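Local coordinates for insecticidal crystal protein Cry7Cal (Bacillus thuringiensis, PDB 5ZI1) that is an insecticidal toxin of the delta endotoxin family, probably acting by binding receptors on target cells, here as a fragment with its three family domains, at residues Ala33-Ile37 with Leu97-Gln101; Leu47-Lys51 with Arg87-Glu91; Asp310-Trp315 with Phe392-Ile398. All blocks are in the same frame, centred on the assembly; numbering follows the deposited sequence.

Contact 1 (Ala33-Ile37 with Leu97-Gln101)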
loop_
_atom_site.group_PDB
_atom_site.type_symbol
_atom_site.label_atom_id
_atom_site.label_comp_id
_atom_site.label_asym_id
_atom_site.label_seq_id
_atom_site.Cartn_x
_atom_site.Cartn_y
_atom_site.Cartn_z
ATOM N N ALA A 33 3.363 -14.279 -24.048
ATOM C CA ALA A 33 4.771 -13.974 -24.269
ATOM C C ALA A 33 4.945 -12.551 -24.782
ATOM O O ALA A 33 5.888 -11.859 -24.386
ATOM C CB ALA A 33 5.398 -14.984 -25.235
ATOM N N GLY A 34 4.031 -12.093 -25.643
ATOM C CA GLY A 34 4.142 -10.745 -26.183
ATOM C C GLY A 34 3.994 -9.679 -25.115
ATOM O O GLY A 34 4.781 -8.730 -25.047
ATOM N N GLY A 35 2.982 -9.821 -24.260
ATOM C CA GLY A 35 2.840 -8.890 -23.155
ATOM C C GLY A 35 3.980 -8.994 -22.160
ATOM O O GLY A 35 4.472 -7.978 -21.663
ATOM N N ILE A 36 4.408 -10.225 -21.845
ATOM C CA ILE A 36 5.557 -10.418 -20.958
ATOM C C ILE A 36 6.770 -9.663 -21.488
ATOM O O ILE A 36 7.525 -9.055 -20.721
ATOM C CB ILE A 36 5.854 -11.920 -20.786
ATOM C CG1 ILE A 36 4.875 -12.571 -19.800
ATOM C CG2 ILE A 36 7.276 -12.140 -20.318
ATOM C CD1 ILE A 36 5.322 -12.574 -18.362
ATOM N N ILE A 37 6.964 -9.675 -22.811
ATOM C CA ILE A 37 8.084 -8.954 -23.404
ATOM C C ILE A 37 7.922 -7.456 -23.198
ATOM O O ILE A 37 8.884 -6.751 -22.875
ATOM C CB ILE A 37 8.225 -9.311 -24.896
ATOM C CG1 ILE A 37 8.799 -10.726 -25.057
ATOM C CG2 ILE A 37 9.106 -8.285 -25.613
ATOM C CD1 ILE A 37 8.705 -11.268 -26.473
ATOM N N LEU A 97 13.898 -14.283 -25.383
ATOM C CA LEU A 97 12.463 -14.545 -25.335
ATOM C C LEU A 97 11.765 -13.997 -26.575
ATOM O O LEU A 97 10.821 -14.605 -27.088
ATOM C CB LEU A 97 11.866 -13.947 -24.064
ATOM C CG LEU A 97 10.423 -14.362 -23.769
ATOM C CD1 LEU A 97 10.279 -15.885 -23.798
ATOM C CD2 LEU A 97 9.994 -13.802 -22.421
ATOM N N GLU A 98 12.236 -12.860 -27.086
ATOM C CA GLU A 98 11.613 -12.270 -28.263
ATOM C C GLU A 98 11.943 -13.066 -29.516
ATOM O O GLU A 98 11.057 -13.339 -30.333
ATOM C CB GLU A 98 12.054 -10.817 -28.409
ATOM C CG GLU A 98 11.154 -9.999 -29.306
ATOM C CD GLU A 98 11.391 -8.508 -29.138
ATOM O OE1 GLU A 98 10.590 -7.728 -29.694
ATOM O OE2 GLU A 98 12.370 -8.129 -28.442
ATOM N N ALA A 99 13.210 -13.454 -29.680
ATOM C CA ALA A 99 13.600 -14.263 -30.833
ATOM C C ALA A 99 12.829 -15.574 -30.879
ATOM O O ALA A 99 12.469 -16.051 -31.959
ATOM C CB ALA A 99 15.102 -14.536 -30.811
ATOM N N TRP A 100 12.569 -16.177 -29.721
ATOM C CA TRP A 100 11.848 -17.443 -29.719
ATOM C C TRP A 100 10.372 -17.225 -30.021
ATOM O O TRP A 100 9.763 -17.981 -30.790
ATOM C CB TRP A 100 12.024 -18.160 -28.376
ATOM C CG TRP A 100 10.938 -19.183 -28.134
ATOM C CD1 TRP A 100 10.815 -20.405 -28.726
ATOM C CD2 TRP A 100 9.819 -19.052 -27.250
ATOM N NE1 TRP A 100 9.689 -21.045 -28.262
ATOM C CE2 TRP A 100 9.059 -20.231 -27.358
ATOM C CE3 TRP A 100 9.387 -18.053 -26.375
ATOM C CZ2 TRP A 100 7.893 -20.434 -26.628
ATOM C CZ3 TRP A 100 8.227 -18.261 -25.651
ATOM C CH2 TRP A 100 7.495 -19.440 -25.782
ATOM N N GLN A 101 9.787 -16.194 -29.417
ATOM C CA GLN A 101 8.373 -15.904 -29.620
ATOM C C GLN A 101 8.050 -15.660 -31.094
ATOM O O GLN A 101 6.972 -16.037 -31.566
ATOM C CB GLN A 101 7.991 -14.702 -28.753
ATOM C CG GLN A 101 6.858 -13.868 -29.278
ATOM C CD GLN A 101 5.512 -14.425 -28.895
ATOM O OE1 GLN A 101 5.340 -15.648 -28.754
ATOM N NE2 GLN A 101 4.540 -13.529 -28.701
#
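I37 carries most of the apolar contact, sending its CD1 atom against the helix that bears L97, E98 and Q101. CD1 lies 3.6 Å from E98 CA and 4.0 Å from L97 O, so this methyl presses on the backbone as much as on side chains; E98 CB and CG and Q101 CB complete its surroundings. I37 CG1 stands anti to its own carbonyl carbon (chi1 -74°), and with an extended chi2 the branch reaches straight across to the 97-101 helix. Behind it, L97 fills the buried side: its CD2 meets I36 CG2 at 3.8 Å, and its CG passes I37 CG1 at 4.2 Å. The rest of I36 leads away, toward F153 and N157 of helix 141-165. At the other end A33 CB approaches W100 CZ3 at 4.3 Å, obliquely to the indole, whose ring also meets W165 edge-to-face.

The polar part is confined to Q101. Its chain bends at chi2 (84°), laying the amide alongside the first turn of the 33-37 segment. OE1 comes 3.6 Å from A33 CB while hydrogen-bonding to R104, which fixes the outer end of the group. NE2 lies 3.4 Å from G34 N, but both are donors and no hydrogen bond forms. None crosses between the segments, and van der Waals packing therefore supplies the direct contact.

The two short axes approach to 10.2 Å at 156°, nearly antiparallel, with G35 on the far side and A33 and I37, one helical turn apart, facing the partner. Such spacing and direction characterise neighbouring helices in the helical bundle that forms the N-terminal domain of delta endotoxins.

Contact 2 (Leu47-Lys51 with Arg87-Glu91)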
loop_
_atom_site.group_PDB
_atom_site.type_symbol
_atom_site.label_atom_id
_atom_site.label_comp_id
_atom_site.label_asym_id
_atom_site.label_seq_id
_atom_site.Cartn_x
_atom_site.Cartn_y
_atom_site.Cartn_z
ATOM N N LEU A 47 13.649 0.629 -14.110
ATOM C CA LEU A 47 14.613 0.297 -13.068
ATOM C C LEU A 47 16.035 0.692 -13.450
ATOM O O LEU A 47 16.849 0.979 -12.571
ATOM C CB LEU A 47 14.542 -1.205 -12.744
ATOM C CG LEU A 47 13.363 -1.674 -11.874
ATOM C CD1 LEU A 47 13.271 -3.208 -11.784
ATOM C CD2 LEU A 47 13.484 -1.084 -10.495
ATOM N N TRP A 48 16.362 0.673 -14.734
ATOM C CA TRP A 48 17.675 1.083 -15.220
ATOM C C TRP A 48 17.496 2.120 -16.319
ATOM O O TRP A 48 17.718 1.822 -17.502
ATOM C CB TRP A 48 18.471 -0.106 -15.753
ATOM C CG TRP A 48 18.944 -1.086 -14.730
ATOM C CD1 TRP A 48 20.097 -1.026 -14.012
ATOM C CD2 TRP A 48 18.300 -2.312 -14.357
ATOM N NE1 TRP A 48 20.215 -2.139 -13.201
ATOM C CE2 TRP A 48 19.118 -2.939 -13.394
ATOM C CE3 TRP A 48 17.109 -2.933 -14.734
ATOM C CZ2 TRP A 48 18.781 -4.156 -12.806
ATOM C CZ3 TRP A 48 16.776 -4.149 -14.149
ATOM C CH2 TRP A 48 17.605 -4.741 -13.199
ATOM N N PRO A 49 17.096 3.348 -15.965
ATOM C CA PRO A 49 16.940 4.398 -16.985
ATOM C C PRO A 49 18.240 4.601 -17.745
ATOM O O PRO A 49 19.315 4.712 -17.153
ATOM C CB PRO A 49 16.562 5.649 -16.172
ATOM C CG PRO A 49 16.090 5.135 -14.854
ATOM C CD PRO A 49 16.840 3.848 -14.606
ATOM N N ASN A 50 18.138 4.618 -19.072
ATOM C CA ASN A 50 19.306 4.739 -19.942
ATOM C C ASN A 50 20.387 3.727 -19.581
ATOM O O ASN A 50 21.579 4.002 -19.717
ATOM C CB ASN A 50 19.852 6.167 -19.919
ATOM C CG ASN A 50 18.823 7.168 -20.412
ATOM O OD1 ASN A 50 18.652 7.348 -21.624
ATOM N ND2 ASN A 50 18.089 7.785 -19.476
ATOM N N LYS A 51 19.963 2.548 -19.114
ATOM C CA LYS A 51 20.864 1.430 -18.849
ATOM C C LYS A 51 21.916 1.779 -17.801
ATOM O O LYS A 51 23.031 1.256 -17.834
ATOM C CB LYS A 51 21.520 0.949 -20.143
ATOM C CG LYS A 51 20.541 0.257 -21.088
ATOM C CD LYS A 51 20.826 0.609 -22.533
ATOM C CE LYS A 51 20.099 -0.311 -23.497
ATOM N NZ LYS A 51 20.884 -1.562 -23.708
ATOM N N ARG A 87 21.062 -6.525 -14.918
ATOM C CA ARG A 87 20.476 -5.792 -16.039
ATOM C C ARG A 87 20.848 -6.439 -17.366
ATOM O O ARG A 87 19.980 -6.706 -18.207
ATOM C CB ARG A 87 20.905 -4.326 -16.042
ATOM C CG ARG A 87 20.516 -3.680 -17.352
ATOM C CD ARG A 87 20.938 -2.236 -17.469
ATOM N NE ARG A 87 22.382 -2.065 -17.481
ATOM C CZ ARG A 87 23.165 -2.368 -18.507
ATOM N NH1 ARG A 87 24.471 -2.157 -18.413
ATOM N NH2 ARG A 87 22.646 -2.891 -19.615
ATOM N N ASN A 88 22.139 -6.710 -17.571
ATOM C CA ASN A 88 22.546 -7.311 -18.836
ATOM C C ASN A 88 21.977 -8.719 -19.011
ATOM O O ASN A 88 21.757 -9.153 -20.147
ATOM C CB ASN A 88 24.074 -7.307 -18.963
ATOM C CG ASN A 88 24.610 -5.934 -19.394
ATOM O OD1 ASN A 88 24.483 -5.539 -20.566
ATOM N ND2 ASN A 88 25.177 -5.188 -18.443
ATOM N N ALA A 89 21.714 -9.442 -17.916
ATOM C CA ALA A 89 21.202 -10.792 -18.111
ATOM C C ALA A 89 19.724 -10.747 -18.457
ATOM O O ALA A 89 19.268 -11.473 -19.349
ATOM C CB ALA A 89 21.466 -11.669 -16.877
ATOM N N LEU A 90 18.967 -9.884 -17.787
ATOM C CA LEU A 90 17.579 -9.684 -18.193
ATOM C C LEU A 90 17.487 -9.192 -19.632
ATOM O O LEU A 90 16.663 -9.689 -20.410
ATOM C CB LEU A 90 16.889 -8.711 -17.248
ATOM C CG LEU A 90 16.636 -9.301 -15.865
ATOM C CD1 LEU A 90 16.247 -8.195 -14.895
ATOM C CD2 LEU A 90 15.546 -10.366 -15.945
ATOM N N GLU A 91 18.320 -8.218 -20.012
ATOM C CA GLU A 91 18.327 -7.770 -21.402
ATOM C C GLU A 91 18.516 -8.952 -22.337
ATOM O O GLU A 91 17.737 -9.148 -23.276
ATOM C CB GLU A 91 19.428 -6.737 -21.647
ATOM C CG GLU A 91 19.207 -5.383 -21.012
ATOM C CD GLU A 91 20.420 -4.436 -21.162
ATOM O OE1 GLU A 91 21.383 -4.781 -21.900
ATOM O OE2 GLU A 91 20.407 -3.351 -20.532
#
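W48 and R87 bring the two backbones closest, their CA atoms 7.5 Å apart, where the chain leaves helix 33-47, with W48 the first residue out of helical geometry, and turns beside the flank of helix 73-101; a bond from K51 N to W48 O (2.9 Å) closes the turn.

The main side-chain contact is aliphatic on aromatic. R87 CB sits over one face of the W48 indole, 3.6 Å from the centroid of the five-membered ring and 14° off its normal, a CH-pi contact. R87 CG is anti to the backbone N (chi1 169°), which carries the chain along the same face until CD rests 3.6 Å from W48 CG. A bend at chi3 then turns the guanidinium steeply to the indole, the planes being 76° apart. Its CZ ends up 6.0 Å from the centroid of the five-membered ring of W48, so the charge adds at most a weak cation-pi attraction. Toward the six-membered ring, L90 CD1 approaches W48 CH2 at 4.1 Å, obliquely to the plane.

Past the tryptophan, K51 lies across the guanidinium, its CB over one face and its O nearest NE at 3.4 Å, at an angle too poor for a hydrogen bond. E91 meets the same guanidinium at its edge, in plane, through a salt bridge from OE2 to NH2 whose modelled length is doubtfully short. K51 NZ reaches E91 OE2 at 3.7 Å, a long salt bridge. A single carboxylate thus lies between two positive groups, which would probably offset their mutual repulsion.

W48 also meets W56, and L150 of helix 141-165 touches both W48 and L90. The contact thus lays the loop between helices 33-47 and 54-67 against helix 73-101, within the helical bundle of the delta endotoxin N-terminal domain.

Contact 3 (Asp310-Trp315 with Phe392-Ile398)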
loop_
_atom_site.group_PDB
_atom_site.type_symbol
_atom_site.label_atom_id
_atom_site.label_comp_id
_atom_site.label_asym_id
_atom_site.label_seq_id
_atom_site.Cartn_x
_atom_site.Cartn_y
_atom_site.Cartn_z
ATOM N N ASP A 310 1.836 39.569 15.675
ATOM C CA ASP A 310 1.178 39.207 14.430
ATOM C C ASP A 310 -0.275 38.859 14.727
ATOM O O ASP A 310 -0.655 38.600 15.878
ATOM C CB ASP A 310 1.826 37.989 13.788
ATOM C CG ASP A 310 3.338 38.070 13.758
ATOM O OD1 ASP A 310 3.899 39.082 13.287
ATOM O OD2 ASP A 310 3.964 37.071 14.185
ATOM N N ARG A 311 -1.087 38.814 13.675
ATOM C CA ARG A 311 -2.472 38.376 13.798
ATOM C C ARG A 311 -2.733 37.325 12.727
ATOM O O ARG A 311 -2.263 37.464 11.596
ATOM C CB ARG A 311 -3.455 39.581 13.710
ATOM C CG ARG A 311 -4.823 39.305 13.061
ATOM C CD ARG A 311 -5.790 40.524 13.233
ATOM N NE ARG A 311 -6.301 40.598 14.617
ATOM C CZ ARG A 311 -7.566 40.376 14.977
ATOM N NH1 ARG A 311 -8.465 40.072 14.047
ATOM N NH2 ARG A 311 -7.930 40.462 16.259
ATOM N N PHE A 312 -3.433 36.249 13.093
ATOM C CA PHE A 312 -3.545 35.073 12.231
ATOM C C PHE A 312 -4.533 34.093 12.830
ATOM O O PHE A 312 -4.677 34.008 14.052
ATOM C CB PHE A 312 -2.201 34.367 12.052
ATOM C CG PHE A 312 -1.546 34.025 13.343
ATOM C CD1 PHE A 312 -1.837 32.826 13.994
ATOM C CD2 PHE A 312 -0.650 34.919 13.929
ATOM C CE1 PHE A 312 -1.247 32.519 15.201
ATOM C CE2 PHE A 312 -0.039 34.608 15.136
ATOM C CZ PHE A 312 -0.344 33.402 15.781
ATOM N N ALA A 313 -5.188 33.334 11.958
ATOM C CA ALA A 313 -6.116 32.315 12.410
ATOM C C ALA A 313 -5.361 31.040 12.777
ATOM O O ALA A 313 -4.268 30.776 12.267
ATOM C CB ALA A 313 -7.160 32.033 11.335
ATOM N N ILE A 314 -5.946 30.281 13.714
ATOM C CA ILE A 314 -5.502 28.954 14.118
ATOM C C ILE A 314 -6.745 28.084 14.212
ATOM O O ILE A 314 -7.826 28.561 14.575
ATOM C CB ILE A 314 -4.763 28.943 15.479
ATOM C CG1 ILE A 314 -5.720 29.379 16.595
ATOM C CG2 ILE A 314 -3.495 29.807 15.456
ATOM C CD1 ILE A 314 -5.153 29.240 17.999
ATOM N N TRP A 315 -6.593 26.791 13.905
ATOM C CA TRP A 315 -7.742 25.899 14.012
ATOM C C TRP A 315 -8.081 25.692 15.476
ATOM O O TRP A 315 -7.193 25.515 16.306
ATOM C CB TRP A 315 -7.483 24.524 13.378
ATOM C CG TRP A 315 -7.120 24.508 11.936
ATOM C CD1 TRP A 315 -6.732 25.565 11.176
ATOM C CD2 TRP A 315 -7.097 23.366 11.078
ATOM N NE1 TRP A 315 -6.465 25.154 9.895
ATOM C CE2 TRP A 315 -6.692 23.808 9.807
ATOM C CE3 TRP A 315 -7.396 22.015 11.259
ATOM C CZ2 TRP A 315 -6.560 22.949 8.725
ATOM C CZ3 TRP A 315 -7.270 21.161 10.181
ATOM C CH2 TRP A 315 -6.857 21.629 8.933
ATOM N N PHE A 392 -9.804 27.429 1.712
ATOM C CA PHE A 392 -10.111 28.498 2.645
ATOM C C PHE A 392 -8.827 29.266 2.887
ATOM O O PHE A 392 -7.735 28.687 2.908
ATOM C CB PHE A 392 -10.704 28.003 3.990
ATOM C CG PHE A 392 -9.792 27.097 4.791
ATOM C CD1 PHE A 392 -8.767 27.615 5.572
ATOM C CD2 PHE A 392 -10.010 25.731 4.810
ATOM C CE1 PHE A 392 -7.938 26.788 6.322
ATOM C CE2 PHE A 392 -9.188 24.887 5.560
ATOM C CZ PHE A 392 -8.150 25.415 6.311
ATOM N N SER A 393 -8.966 30.577 3.035
ATOM C CA SER A 393 -7.844 31.470 3.287
ATOM C C SER A 393 -8.251 32.386 4.427
ATOM O O SER A 393 -9.111 33.257 4.251
ATOM C CB SER A 393 -7.471 32.265 2.044
ATOM O OG SER A 393 -6.130 32.709 2.137
ATOM N N PHE A 394 -7.671 32.152 5.598
ATOM C CA PHE A 394 -7.994 32.889 6.804
ATOM C C PHE A 394 -6.915 33.919 7.093
ATOM O O PHE A 394 -5.807 33.866 6.553
ATOM C CB PHE A 394 -8.143 31.941 7.987
ATOM C CG PHE A 394 -9.305 31.013 7.872
ATOM C CD1 PHE A 394 -10.477 31.431 7.267
ATOM C CD2 PHE A 394 -9.225 29.717 8.363
ATOM C CE1 PHE A 394 -11.555 30.572 7.152
ATOM C CE2 PHE A 394 -10.296 28.857 8.265
ATOM C CZ PHE A 394 -11.465 29.285 7.657
ATOM N N SER A 395 -7.241 34.835 8.002
ATOM C CA SER A 395 -6.379 35.981 8.244
ATOM C C SER A 395 -4.988 35.522 8.634
ATOM O O SER A 395 -4.814 34.502 9.302
ATOM C CB SER A 395 -6.938 36.870 9.347
ATOM O OG SER A 395 -6.285 36.568 10.568
ATOM N N ASN A 396 -3.992 36.276 8.191
ATOM C CA ASN A 396 -2.598 35.970 8.457
ATOM C C ASN A 396 -1.737 37.125 7.960
ATOM O O ASN A 396 -1.637 37.361 6.752
ATOM C CB ASN A 396 -2.205 34.643 7.786
ATOM C CG ASN A 396 -0.732 34.367 7.865
ATOM O OD1 ASN A 396 -0.025 34.914 8.719
ATOM N ND2 ASN A 396 -0.246 33.514 6.970
ATOM N N ASN A 397 -1.131 37.865 8.882
ATOM C CA ASN A 397 -0.224 38.939 8.511
ATOM C C ASN A 397 1.214 38.616 8.886
ATOM O O ASN A 397 2.043 39.533 8.985
ATOM C CB ASN A 397 -0.663 40.276 9.130
ATOM C CG ASN A 397 -0.522 40.317 10.652
ATOM O OD1 ASN A 397 0.098 39.444 11.287
ATOM N ND2 ASN A 397 -1.090 41.354 11.246
ATOM N N ILE A 398 1.515 37.338 9.130
ATOM C CA ILE A 398 2.915 36.947 9.331
ATOM C C ILE A 398 3.647 37.073 8.003
ATOM O O ILE A 398 3.109 36.640 6.969
ATOM C CB ILE A 398 3.008 35.520 9.876
ATOM C CG1 ILE A 398 2.186 35.367 11.147
ATOM C CG2 ILE A 398 4.443 35.167 10.194
ATOM C CD1 ILE A 398 1.816 33.930 11.436
HETATM O O HOH W 1 3.332 40.993 11.014
#
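A313 and F394 pack closely, CB to CB at 3.5 Å, the small methyl occupying the hollow beside the base of the phenylalanine. Farther along, W315 sends the CZ2 corner of its indole to the edge of the F392 ring, near its plane, with CZ2 to CZ at 3.8 Å. The pair is oblique, with planes 66° apart, so it is a corner meeting a rim. F392 in turn places CD1 over a face of the F394 ring.

At the opposite end I398 is the bump. Its CD1 presses on F312 CD2 at 3.6 Å, obliquely to the ring, while CG1 rests on D310 CB at 3.7 Å. D310 CB itself lies at the edge of the F312 ring, so the aspartate stem, the phenyl ring and the isoleucine branch interlock.

Between these apolar ends the backbones join at F312 and N396, a single bridge with CA atoms 4.0 Å apart. A313 N donates to S395 O, and N397 N donates to R311 O almost along the C=O axis. N397 also curls its side chain back: CG stands between the backbone N and the carbonyl carbon (chi1 68°), and OD1 accepts from R311 N at 2.7 Å with a nearly straight 171° bond. R311 is thus gripped at both N and O by one residue. N396 OD1 accepts from I398 N, an Asx turn that shapes this bend. A water donates to D310 OD1 and N397 O, while D310 OD2 is hydrogen-bonded to Y268 OH.

Strand 312-324 pairs with 294-306 and strand 387-393 with 369-382. The contact joins the start of inner strand 312-324 of one four-stranded antiparallel sheet to the loop after outermost strand 387-393 of another, in the beta-prism middle domain, with N364 of strand 352-365 against D310 and F312.

Overall arrangement
From the N terminus, helix 33-47 and the loop after it open the two early loops: contact 1 uses the helix's first turn, and contact 2 the loop. Helix 73-101 then returns along them, meeting 47-51 through 87-91 before it meets 33-37 through 97-101, so the loop of contact 2 lies within that of contact 1. Their centres are about 17 Å apart; contact 1 packs helix 33-47 on helix 73-101, and contact 2 lays the loop after helix 33-47 on the same partner helix. Contact 3 follows in series, closing a loop made of strands and turns in the next domain. Its centre lies about 60 Å from that of contact 1 and about 52 Å from that of contact 2, and it ties sheet to sheet.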